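Local coordinates for protein thiamine monophosphate kinase (Aquifex aeolicus, PDB 1VQV) that catalyses the ATP-dependent phosphorylation of thiamine monophosphate to thiamine diphosphate, the active form of vitamin B1, and works as a homodimer, at residues V60-K63 with A64-N68; K241-C244 with E245-K249. One frame throughout, in Å; residues are numbered along the deposited sequence.

In the fold
Interactions 1 and 2 are local contacts within single helices, but belong to different parts of the subunit. Residues 60-68 are in the middle of helix 57-73, in the AIR synthase-related N-terminal region, where the helix packs against strand 127-136. The nearest side-chain atoms of Val-67 and Asp-43, a magnesium ligand, are about 3 Å apart, which places interaction 1 beside the active site. Residues 241-249 end helix 238-246 near the periphery, away from the known binding sites. The centres of the two contacts are 28 Å apart and their nearest atoms about 15 Å. Helix 176-186 packs against interaction 2, while the backbone O of His-185, near its end, accepts a hydrogen bond from Lys-63 of interaction 1.

Interaction 1: residues V60-K63 with A64-N68; sequences VGWK and AISVN
Helix 57-73 of the PurM-like N-terminal region runs through this contact, and one turn of it brings Trp-62 beside Ser-66 and Lys-63 beside Val-67. Three i to i+4 bonds join the segments: Ala-64 N to Val-60 O, Ser-66 N to Trp-62 O at 2.9 Å, and Val-67 N to Lys-63 O at 2.9 Å. With CG of Trp-62 anti to the backbone N (chi1 172°), the indole leans along the helix toward Ser-66, whose OG lies obliquely to the ring, 3.0 Å from NE1. The angle there is too poor for a hydrogen bond. Trp-62 NE1 instead donates to Pro-188 O, and Ser-66 OG is hydrogen-bonded to Tyr-111 OH. Arg-187 makes a cation-pi contact with the indole. A leucine in place of Trp-62 would probably leave Pro-188 O without this N-H donor and Arg-187 without its aromatic partner. On another side of the helix, Ala-64 packs on Ile-128 and Val-130 of strand 127-136. The extended Lys-63 chain carries NZ away to a hydrogen bond with His-185 O, and it is CG, near the root of the chain, that meets Val-67. The two side chains cross obliquely, with Lys-63 CG 3.9 Å from Val-67 CG2, and that same methyl lies 3.3 Å from Lys-63 O.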
loop_
_atom_site.group_PDB
_atom_site.type_symbol
_atom_site.label_atom_id
_atom_site.label_comp_id
_atom_site.label_asym_id
_atom_site.label_seq_id
_atom_site.Cartn_x
_atom_site.Cartn_y
_atom_site.Cartn_z
ATOM N N VAL B 60 -5.996 13.062 -11.163
ATOM C CA VAL B 60 -4.960 12.350 -10.406
ATOM C C VAL B 60 -5.639 11.286 -9.545
ATOM O O VAL B 60 -5.121 10.184 -9.379
ATOM C CB VAL B 60 -4.122 13.314 -9.487
ATOM C CG1 VAL B 60 -3.123 12.519 -8.652
ATOM C CG2 VAL B 60 -3.363 14.328 -10.333
ATOM N N GLY B 61 -6.809 11.627 -9.009
ATOM C CA GLY B 61 -7.573 10.696 -8.200
ATOM C C GLY B 61 -8.067 9.534 -9.033
ATOM O O GLY B 61 -8.102 8.408 -8.569
ATOM N N TRP B 62 -8.462 9.812 -10.271
ATOM C CA TRP B 62 -8.935 8.773 -11.171
ATOM C C TRP B 62 -7.744 7.886 -11.544
ATOM O O TRP B 62 -7.808 6.673 -11.445
ATOM C CB TRP B 62 -9.576 9.410 -12.419
ATOM C CG TRP B 62 -9.943 8.431 -13.520
ATOM C CD1 TRP B 62 -9.091 7.871 -14.438
ATOM C CD2 TRP B 62 -11.231 7.856 -13.769
ATOM N NE1 TRP B 62 -9.766 6.983 -15.230
ATOM C CE2 TRP B 62 -11.080 6.949 -14.846
ATOM C CE3 TRP B 62 -12.497 8.014 -13.188
ATOM C CZ2 TRP B 62 -12.146 6.199 -15.355
ATOM C CZ3 TRP B 62 -13.556 7.270 -13.691
ATOM C CH2 TRP B 62 -13.370 6.367 -14.770
ATOM N N LYS B 63 -6.643 8.501 -11.942
ATOM C CA LYS B 63 -5.458 7.750 -12.309
ATOM C C LYS B 63 -4.979 6.826 -11.184
ATOM O O LYS B 63 -4.589 5.696 -11.442
ATOM C CB LYS B 63 -4.346 8.716 -12.710
ATOM C CG LYS B 63 -3.193 8.076 -13.427
ATOM C CD LYS B 63 -2.425 9.108 -14.212
ATOM C CE LYS B 63 -1.241 8.487 -14.922
ATOM N NZ LYS B 63 -0.467 9.491 -15.703
ATOM N N ALA B 64 -5.020 7.294 -9.940
ATOM C CA ALA B 64 -4.563 6.483 -8.814
ATOM C C ALA B 64 -5.242 5.118 -8.798
ATOM O O ALA B 64 -4.612 4.102 -8.504
ATOM C CB ALA B 64 -4.813 7.211 -7.507
ATOM N N ILE B 65 -6.529 5.095 -9.112
ATOM C CA ILE B 65 -7.283 3.854 -9.157
ATOM C C ILE B 65 -7.068 3.110 -10.484
ATOM O O ILE B 65 -6.910 1.895 -10.510
ATOM C CB ILE B 65 -8.785 4.133 -8.963
ATOM C CG1 ILE B 65 -9.031 4.610 -7.529
ATOM C CG2 ILE B 65 -9.610 2.887 -9.303
ATOM C CD1 ILE B 65 -8.684 3.609 -6.459
ATOM N N SER B 66 -7.040 3.849 -11.584
ATOM C CA SER B 66 -6.857 3.241 -12.892
ATOM C C SER B 66 -5.541 2.510 -13.120
ATOM O O SER B 66 -5.528 1.489 -13.790
ATOM C CB SER B 66 -7.052 4.283 -13.997
ATOM O OG SER B 66 -8.433 4.520 -14.223
ATOM N N VAL B 67 -4.434 3.012 -12.588
ATOM C CA VAL B 67 -3.176 2.327 -12.810
ATOM C C VAL B 67 -3.229 0.942 -12.174
ATOM O O VAL B 67 -2.842 -0.050 -12.794
ATOM C CB VAL B 67 -1.983 3.118 -12.239
ATOM C CG1 VAL B 67 -0.694 2.343 -12.447
ATOM C CG2 VAL B 67 -1.881 4.466 -12.934
ATOM N N ASN B 68 -3.721 0.857 -10.945
ATOM C CA ASN B 68 -3.797 -0.434 -10.283
ATOM C C ASN B 68 -4.751 -1.392 -10.956
ATOM O O ASN B 68 -4.515 -2.596 -10.978
ATOM C CB ASN B 68 -4.198 -0.277 -8.823
ATOM C CG ASN B 68 -3.031 0.036 -7.958
ATOM O OD1 ASN B 68 -1.937 -0.446 -8.206
ATOM N ND2 ASN B 68 -3.245 0.837 -6.932
#

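Interaction 2: residues K241-C244 with E245-K249; sequences KMYC and EKYGK
Tyr-243 overlaps the ring of Tyr-247 face to face but displaced, one turn further on, where helix 238-246 closes in a Schellman motif. The pair is an offset stack, with centroids 4.7 Å apart and planes inclined by 21°. Tyr-247 CD1 sits over the outer part of the Tyr-243 face, 3.6 Å from Tyr-243 CE1. A chi1 of 171° swings the Tyr-243 ring along the helix toward its C-terminal end, and one of -59° brings the Tyr-247 ring back to meet it. The two side chains cross at about a right angle, and their hydroxyls go to different partners, Tyr-243 OH to Glu-165 OE1 and Tyr-247 OH to Glu-178 OE2. These bonds are likely to limit how far either ring can shift, and tie the helix end to helices 159-168 and 176-186. Tyr-243 also packs on Phe-177 and Leu-181 of the latter helix. In the backbone, Tyr-247 N donates to Tyr-243 O at 2.9 Å, while Lys-246 N reaches Met-242 O, a selenomethionine carbonyl, at 2.8 Å. Tyr-247 is the first residue to leave helical backbone angles, and Gly-248, with positive phi, is the C-prime residue. The motif's outer bond, Lys-249 N to Cys-244 O, is less certain because that oxygen is crowded in the model; the inner one runs from Gly-248 N to Glu-245 O at 3.0 Å.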
loop_
_atom_site.group_PDB
_atom_site.type_symbol
_atom_site.label_atom_id
_atom_site.label_comp_id
_atom_site.label_asym_id
_atom_site.label_seq_id
_atom_site.Cartn_x
_atom_site.Cartn_y
_atom_site.Cartn_z
ATOM N N LYS B 241 -0.305 10.853 -34.646
ATOM C CA LYS B 241 0.216 11.126 -35.980
ATOM C C LYS B 241 0.394 12.633 -36.140
ATOM O O LYS B 241 1.471 13.114 -36.510
ATOM C CB LYS B 241 -0.739 10.597 -37.046
ATOM C CG LYS B 241 -0.652 9.115 -37.195
ATOM C CD LYS B 241 -1.689 8.624 -38.156
ATOM C CE LYS B 241 -1.540 7.135 -38.397
ATOM N NZ LYS B 241 -2.584 6.741 -39.360
HETATM N N MSE B 242 -0.679 13.360 -35.845
HETATM C CA MSE B 242 -0.706 14.815 -35.928
HETATM C C MSE B 242 0.352 15.423 -35.008
HETATM O O MSE B 242 1.143 16.274 -35.426
HETATM C CB MSE B 242 -2.101 15.311 -35.557
HETATM C CG MSE B 242 -3.202 14.645 -36.379
HETATM SE SE MSE B 242 -5.006 15.294 -35.994
HETATM C CE MSE B 242 -5.698 13.843 -34.870
ATOM N N TYR B 243 0.374 14.976 -33.756
ATOM C CA TYR B 243 1.353 15.460 -32.798
ATOM C C TYR B 243 2.745 15.332 -33.406
ATOM O O TYR B 243 3.566 16.247 -33.329
ATOM C CB TYR B 243 1.310 14.625 -31.526
ATOM C CG TYR B 243 2.441 14.955 -30.598
ATOM C CD1 TYR B 243 2.356 16.044 -29.723
ATOM C CD2 TYR B 243 3.632 14.227 -30.640
ATOM C CE1 TYR B 243 3.425 16.400 -28.917
ATOM C CE2 TYR B 243 4.713 14.580 -29.834
ATOM C CZ TYR B 243 4.597 15.666 -28.977
ATOM O OH TYR B 243 5.649 16.020 -28.178
ATOM N N CYS B 244 3.012 14.166 -33.986
ATOM C CA CYS B 244 4.299 13.889 -34.613
ATOM C C CYS B 244 4.607 14.853 -35.750
ATOM O O CYS B 244 5.645 15.509 -35.748
ATOM C CB CYS B 244 4.326 12.454 -35.131
ATOM S SG CYS B 244 4.651 11.263 -33.836
ATOM N N GLU B 245 3.707 14.931 -36.721
ATOM C CA GLU B 245 3.907 15.825 -37.843
ATOM C C GLU B 245 4.163 17.230 -37.308
ATOM O O GLU B 245 5.161 17.861 -37.653
ATOM C CB GLU B 245 2.673 15.816 -38.765
ATOM C CG GLU B 245 2.809 16.647 -40.058
ATOM C CD GLU B 245 4.133 16.389 -40.806
ATOM O OE1 GLU B 245 5.210 16.752 -40.260
ATOM O OE2 GLU B 245 4.110 15.826 -41.935
ATOM N N LYS B 246 3.283 17.707 -36.433
ATOM C CA LYS B 246 3.430 19.046 -35.892
ATOM C C LYS B 246 4.720 19.312 -35.162
ATOM O O LYS B 246 5.269 20.400 -35.290
ATOM C CB LYS B 246 2.271 19.396 -34.972
ATOM C CG LYS B 246 2.420 20.770 -34.321
ATOM C CD LYS B 246 1.113 21.185 -33.703
ATOM C CE LYS B 246 1.167 22.515 -33.011
ATOM N NZ LYS B 246 -0.247 22.882 -32.714
ATOM N N TYR B 247 5.198 18.356 -34.374
ATOM C CA TYR B 247 6.456 18.552 -33.643
ATOM C C TYR B 247 7.537 17.734 -34.309
ATOM O O TYR B 247 8.572 17.441 -33.708
ATOM C CB TYR B 247 6.324 18.150 -32.166
ATOM C CG TYR B 247 5.262 18.949 -31.461
ATOM C CD1 TYR B 247 3.912 18.653 -31.658
ATOM C CD2 TYR B 247 5.591 20.075 -30.707
ATOM C CE1 TYR B 247 2.916 19.454 -31.141
ATOM C CE2 TYR B 247 4.597 20.898 -30.176
ATOM C CZ TYR B 247 3.258 20.585 -30.402
ATOM O OH TYR B 247 2.264 21.414 -29.934
ATOM N N GLY B 248 7.269 17.371 -35.563
ATOM C CA GLY B 248 8.204 16.595 -36.365
ATOM C C GLY B 248 8.894 15.452 -35.646
ATOM O O GLY B 248 10.056 15.566 -35.239
ATOM N N LYS B 249 8.193 14.336 -35.488
ATOM C CA LYS B 249 8.788 13.185 -34.814
ATOM C C LYS B 249 8.312 11.893 -35.457
ATOM O O LYS B 249 7.416 11.920 -36.307
ATOM C CB LYS B 249 8.435 13.219 -33.328
ATOM C CG LYS B 249 9.095 14.364 -32.616
ATOM C CD LYS B 249 8.824 14.317 -31.131
ATOM C CE LYS B 249 9.830 15.171 -30.367
ATOM N NZ LYS B 249 11.209 14.610 -30.485
#